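Local coordinates for protein phosphoacetylglucosamine mutase (Aspergillus lentulus, PDB 5O9X) that interconverts N-acetylglucosamine 6-phosphate and N-acetylglucosamine 1-phosphate, as a member of the phosphohexomutase family, at residues L303-G306 with D307-A310. The protein carries 1 engineered substitution. Residues are numbered along the deposited sequence; the frame is centred on the assembly and turned at random.
Sequences LLDG and DRIA
With chi1 at 68°, the carboxylate of Asp305 sits between its own backbone N and carbonyl carbon, which turns OD1 back over the first turn of helix 306-324; Arg308, bent at chi2 (-83°), meanwhile folds its aliphatic part over the Leu304-Asp305 backbone. Asp305 is thus the N-cap. Its OD1 accepts from two amides, Asp307 N at 3.1 Å and Arg308 N at 3.4 Å. Both bonds are weak, the former because its N-H...O angle is only 125°. Regular helical bonding follows: Ile309 N donates to Asp305 O at 3.1 Å, and Ala310 N reaches Gly306 O at 2.9 Å. Alongside the cap, Arg308 CG packs on Leu304 CA (3.8 Å), and its CD meets the CD2 branch of Leu304 at 3.8 Å. The guanidinium runs past this methyl to bond the carbonyl oxygens of Leu450 and Tyr453, with a cation-pi contact to the Tyr453 ring. Asp305 OD1 and Asp307 OD2 come within 4.1 Å of each other. A water within hydrogen-bonding distance of both Asp305 OD2 (2.8 Å) and Asp307 OD2 bridges the two carboxylates. Topologically, the cap turns the chain from edge strand 301-304 of one mixed sheet into helix 306-324, which precedes strand 332-337 of the next sheet. The two buried acids share a water but differ in their other partners, a salt bridge from Lys263 to Asp305 OD2 and a hydrogen bond from Gln336 to Asp307 OD1; Lys263 and the helix N-terminus would probably stabilise negative charge on Asp305, and the shared water probably eases repulsion from Asp307.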
ATOM      1  N   LEU A 303      18.797   4.416  -5.875  1.00 15.78           N
ATOM      2  CA  LEU A 303      17.480   4.058  -5.381  1.00 15.73           C
ATOM      3  C   LEU A 303      16.783   3.169  -6.388  1.00 15.75           C
ATOM      4  O   LEU A 303      16.804   3.466  -7.576  1.00 15.49           O
ATOM      5  CB  LEU A 303      16.612   5.349  -5.170  1.00 14.85           C
ATOM      6  CG  LEU A 303      15.128   5.126  -4.779  1.00 15.01           C
ATOM      7  CD1 LEU A 303      14.998   4.383  -3.431  1.00 14.07           C
ATOM      8  CD2 LEU A 303      14.411   6.514  -4.860  1.00 17.24           C
ATOM      9  N   LEU A 304      16.143   2.087  -5.901  1.00 16.36           N
ATOM     10  CA  LEU A 304      15.348   1.214  -6.745  1.00 15.71           C
ATOM     11  C   LEU A 304      13.963   1.217  -6.213  1.00 16.33           C
ATOM     12  O   LEU A 304      13.629   0.343  -5.412  1.00 16.64           O
ATOM     13  CB  LEU A 304      15.881  -0.229  -6.890  1.00 15.05           C
ATOM     14  CG  LEU A 304      17.323  -0.287  -7.506  1.00 17.20           C
ATOM     15  CD1 LEU A 304      18.126  -1.521  -6.976  1.00 16.69           C
ATOM     16  CD2 LEU A 304      17.227  -0.287  -9.010  1.00 18.13           C
ATOM     17  N   ASP A 305      13.134   2.127  -6.734  1.00 15.76           N
ATOM     18  CA  ASP A 305      11.845   2.410  -6.031  1.00 15.99           C
ATOM     19  C   ASP A 305      10.675   1.568  -6.562  1.00 15.97           C
ATOM     20  O   ASP A 305      10.911   0.603  -7.296  1.00 14.89           O
ATOM     21  CB  ASP A 305      11.524   3.928  -6.100  1.00 16.23           C
ATOM     22  CG  ASP A 305      11.176   4.418  -7.561  1.00 20.12           C
ATOM     23  OD1 ASP A 305      10.977   3.613  -8.524  1.00 16.00           O
ATOM     24  OD2 ASP A 305      11.050   5.656  -7.741  1.00 19.71           O
ATOM     25  N   GLY A 306       9.418   1.937  -6.227  1.00 14.06           N
ATOM     26  CA  GLY A 306       8.263   1.113  -6.684  1.00 14.70           C
ATOM     27  C   GLY A 306       8.157   0.846  -8.168  1.00 14.87           C
ATOM     28  O   GLY A 306       7.756  -0.263  -8.606  1.00 13.61           O
ATOM     29  N   ASP A 307       8.478   1.860  -8.982  1.00 15.17           N
ATOM     30  CA  ASP A 307       8.429   1.634 -10.441  1.00 15.42           C
ATOM     31  C   ASP A 307       9.514   0.743 -10.950  1.00 15.76           C
ATOM     32  O   ASP A 307       9.344   0.052 -11.960  1.00 16.92           O
ATOM     33  CB  ASP A 307       8.449   2.966 -11.145  1.00 16.47           C
ATOM     34  CG  ASP A 307       7.198   3.737 -10.811  1.00 20.52           C
ATOM     35  OD1 ASP A 307       6.083   3.314 -11.232  1.00 21.17           O
ATOM     36  OD2 ASP A 307       7.297   4.733 -10.054  1.00 20.83           O
ATOM     37  N   ARG A 308      10.648   0.728 -10.265  1.00 14.23           N
ATOM     38  CA  ARG A 308      11.683  -0.284 -10.567  1.00 16.08           C
ATOM     39  C   ARG A 308      11.210  -1.693 -10.276  1.00 14.72           C
ATOM     40  O   ARG A 308      11.567  -2.589 -11.038  1.00 16.65           O
ATOM     41  CB  ARG A 308      12.996  -0.123  -9.739  1.00 14.94           C
ATOM     42  CG  ARG A 308      13.671   1.157 -10.101  1.00 16.84           C
ATOM     43  CD  ARG A 308      14.489   0.879 -11.386  1.00 16.91           C
ATOM     44  NE  ARG A 308      15.158   2.115 -11.693  1.00 18.79           N
ATOM     45  CZ  ARG A 308      16.114   2.311 -12.580  1.00 18.53           C
ATOM     46  NH1 ARG A 308      16.490   1.309 -13.397  1.00 16.69           N
ATOM     47  NH2 ARG A 308      16.646   3.538 -12.684  1.00 19.40           N
ATOM     48  N   ILE A 309      10.453  -1.868  -9.193  1.00 13.62           N
ATOM     49  CA  ILE A 309       9.860  -3.193  -8.890  1.00 15.75           C
ATOM     50  C   ILE A 309       8.813  -3.551  -9.958  1.00 15.27           C
ATOM     51  O   ILE A 309       8.808  -4.670 -10.467  1.00 13.90           O
ATOM     52  CB  ILE A 309       9.245  -3.249  -7.435  1.00 15.36           C
ATOM     53  CG1 ILE A 309      10.387  -2.913  -6.414  1.00 15.93           C
ATOM     54  CG2 ILE A 309       8.701  -4.670  -7.156  1.00 15.34           C
ATOM     55  CD1 ILE A 309       9.928  -2.754  -4.965  1.00 17.54           C
ATOM     56  N   ALA A 310       7.921  -2.607 -10.275  1.00 14.29           N
ATOM     57  CA  ALA A 310       6.870  -2.860 -11.292  1.00 15.51           C
ATOM     58  C   ALA A 310       7.556  -3.325 -12.608  1.00 16.45           C
ATOM     59  O   ALA A 310       7.129  -4.304 -13.270  1.00 15.90           O
ATOM     60  CB  ALA A 310       6.099  -1.578 -11.522  1.00 14.42           C
TER
HETATM   61  O   HOH W   1       9.628   6.062 -10.124  1.00 15.03           O